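PDB 3ZH5: protein E from Haemophilus influenzae, which acts as a multifunctional adhesin that attaches to host epithelial cells and binds vitronectin, laminin and plasminogen, aiding serum resistance and immune evasion. Local coordinates for residues R97-P100 with K101-K105. Residues are numbered along the deposited sequence; the frame is centred on the assembly and turned at random.
Sequences RAAP and KKQKK
Pro100 and Gln103 meet across a bend in an otherwise extended chain. Beyond strand 97-98, Ala99 is beta-extended and Pro100 polyproline II-like; at Lys101 phi and psi fall to -60° and -58°, and the chain swings back toward extended geometry from Lys102 onward. Residues 100-103 thus form an open beta turn with Lys101 and Lys102 at its corners. No hydrogen bond joins residues 97-100 to 101-105, which is normal for a turn close to type VIII. Inside it, the Gln103 amide reaches back to the CD corner of the proline: NE2 lies 3.5 Å from Pro100 CD and 4.0 Å from Ala99 CB, a van der Waals contact in which the side chain crosses the proline at about a right angle. A fold at chi2 (-78°) turns the amide back this way. At another corner of the ring, Pro100 CB lies 3.5 Å from Lys102 O. Ala99 CB sits at the edge of the Arg97 guanidinium, in its plane, while NH1 of that arginine forms a salt bridge with Asp86. Hydrogen bonds from Thr85 N to Gln103 OE1 and from Lys105 NZ to Val83 O tie the loop to strand 79-88. The arrangement is a type VIII-like turn in the surface loop joining strands 97-98 and 106-109, both of which pair antiparallel with strand 79-88 in the protein E sheet.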
ATOM      1  N   ARG A  97     -10.050 -10.433  -7.657  1.00 49.09           N
ATOM      2  CA  ARG A  97      -9.112  -9.397  -8.050  1.00 45.08           C
ATOM      3  C   ARG A  97      -9.423  -8.791  -9.418  1.00 51.93           C
ATOM      4  O   ARG A  97      -9.912  -9.475 -10.316  1.00 59.11           O
ATOM      5  CB  ARG A  97      -7.715 -10.020  -8.102  1.00 43.25           C
ATOM      6  CG  ARG A  97      -6.614  -9.020  -8.432  1.00 42.19           C
ATOM      7  CD  ARG A  97      -5.287  -9.693  -8.643  1.00 44.37           C
ATOM      8  NE  ARG A  97      -5.259 -10.421  -9.904  1.00 50.27           N
ATOM      9  CZ  ARG A  97      -5.139  -9.848 -11.096  1.00 55.22           C
ATOM     10  NH1 ARG A  97      -5.031  -8.529 -11.181  1.00 55.96           N
ATOM     11  NH2 ARG A  97      -5.122 -10.595 -12.205  1.00 58.81           N
ATOM     12  N   ALA A  98      -9.100  -7.518  -9.594  1.00 41.48           N
ATOM     13  CA  ALA A  98      -9.157  -6.924 -10.914  1.00 45.87           C
ATOM     14  C   ALA A  98      -8.018  -5.951 -11.026  1.00 46.33           C
ATOM     15  O   ALA A  98      -7.410  -5.582 -10.033  1.00 46.70           O
ATOM     16  CB  ALA A  98     -10.472  -6.233 -11.150  1.00 45.91           C
ATOM     17  N   ALA A  99      -7.708  -5.546 -12.248  1.00 47.84           N
ATOM     18  CA  ALA A  99      -6.584  -4.660 -12.455  1.00 50.49           C
ATOM     19  C   ALA A  99      -6.737  -3.932 -13.772  1.00 59.74           C
ATOM     20  O   ALA A  99      -7.353  -4.448 -14.697  1.00 67.60           O
ATOM     21  CB  ALA A  99      -5.282  -5.460 -12.446  1.00 47.37           C
ATOM     22  N   PRO A 100      -6.157  -2.730 -13.862  1.00 58.41           N
ATOM     23  CA  PRO A 100      -6.089  -1.988 -15.132  1.00 58.29           C
ATOM     24  C   PRO A 100      -5.204  -2.678 -16.164  1.00 60.72           C
ATOM     25  O   PRO A 100      -4.248  -3.358 -15.781  1.00 55.59           O
ATOM     26  CB  PRO A 100      -5.449  -0.652 -14.735  1.00 57.12           C
ATOM     27  CG  PRO A 100      -5.024  -0.781 -13.281  1.00 52.36           C
ATOM     28  CD  PRO A 100      -5.289  -2.165 -12.817  1.00 49.61           C
ATOM     29  N   LYS A 101      -5.506  -2.486 -17.449  1.00 64.65           N
ATOM     30  CA  LYS A 101      -4.666  -3.010 -18.533  1.00 68.28           C
ATOM     31  C   LYS A 101      -3.262  -2.425 -18.438  1.00 65.37           C
ATOM     32  O   LYS A 101      -2.278  -3.158 -18.314  1.00 63.99           O
ATOM     33  CB  LYS A 101      -5.278  -2.687 -19.900  1.00 70.87           C
ATOM     34  CG  LYS A 101      -6.526  -3.503 -20.234  1.00 77.33           C
ATOM     35  CD  LYS A 101      -7.461  -2.793 -21.228  1.00 81.79           C
ATOM     36  CE  LYS A 101      -8.227  -1.646 -20.557  1.00 80.71           C
ATOM     37  NZ  LYS A 101      -9.367  -1.138 -21.379  1.00 83.77           N
ATOM     38  N   LYS A 102      -3.164  -1.101 -18.478  1.00 65.68           N
ATOM     39  CA  LYS A 102      -1.871  -0.446 -18.303  1.00 59.76           C
ATOM     40  C   LYS A 102      -1.673  -0.045 -16.845  1.00 53.30           C
ATOM     41  O   LYS A 102      -2.532   0.573 -16.222  1.00 47.80           O
ATOM     42  CB  LYS A 102      -1.736   0.772 -19.229  1.00 63.18           C
ATOM     43  CG  LYS A 102      -0.284   1.207 -19.459  1.00 61.38           C
ATOM     44  CD  LYS A 102      -0.063   1.641 -20.896  1.00 70.28           C
ATOM     45  CE  LYS A 102       1.317   2.242 -21.112  1.00 69.56           C
ATOM     46  NZ  LYS A 102       1.484   2.696 -22.539  1.00 71.94           N
ATOM     47  N   GLN A 103      -0.538  -0.443 -16.295  1.00 47.29           N
ATOM     48  CA  GLN A 103      -0.176  -0.049 -14.956  1.00 40.97           C
ATOM     49  C   GLN A 103       0.605   1.242 -15.073  1.00 43.73           C
ATOM     50  O   GLN A 103       1.570   1.341 -15.846  1.00 49.13           O
ATOM     51  CB  GLN A 103       0.664  -1.145 -14.294  1.00 34.75           C
ATOM     52  CG  GLN A 103      -0.114  -2.422 -13.988  1.00 36.62           C
ATOM     53  CD  GLN A 103      -0.981  -2.288 -12.761  1.00 35.71           C
ATOM     54  OE1 GLN A 103      -0.799  -1.367 -11.985  1.00 32.31           O
ATOM     55  NE2 GLN A 103      -1.935  -3.202 -12.586  1.00 33.79           N
ATOM     56  N   LYS A 104       0.177   2.240 -14.318  1.00 34.82           N
ATOM     57  CA  LYS A 104       0.848   3.525 -14.310  1.00 42.68           C
ATOM     58  C   LYS A 104       1.866   3.515 -13.223  1.00 37.72           C
ATOM     59  O   LYS A 104       1.543   3.226 -12.078  1.00 45.23           O
ATOM     60  CB  LYS A 104      -0.156   4.654 -14.094  1.00 52.50           C
ATOM     61  CG  LYS A 104      -0.739   5.189 -15.393  1.00 60.05           C
ATOM     62  CD  LYS A 104       0.372   5.826 -16.250  1.00 67.77           C
ATOM     63  CE  LYS A 104       0.430   5.239 -17.659  1.00 70.35           C
ATOM     64  NZ  LYS A 104      -0.653   5.774 -18.549  1.00 76.04           N
ATOM     65  N   LYS A 105       3.113   3.780 -13.581  1.00 31.61           N
ATOM     66  CA  LYS A 105       4.222   3.635 -12.663  1.00 25.19           C
ATOM     67  C   LYS A 105       4.829   5.024 -12.483  1.00 23.42           C
ATOM     68  O   LYS A 105       4.752   5.893 -13.363  1.00 25.75           O
ATOM     69  CB  LYS A 105       5.313   2.595 -13.169  1.00 26.20           C
ATOM     70  CG  LYS A 105       4.803   1.186 -13.415  1.00 31.29           C
ATOM     71  CD  LYS A 105       5.790   0.370 -14.380  1.00 36.03           C
ATOM     72  CE  LYS A 105       5.182  -0.952 -14.872  1.00 41.86           C
ATOM     73  NZ  LYS A 105       4.583  -1.712 -13.663  1.00 37.84           N
TER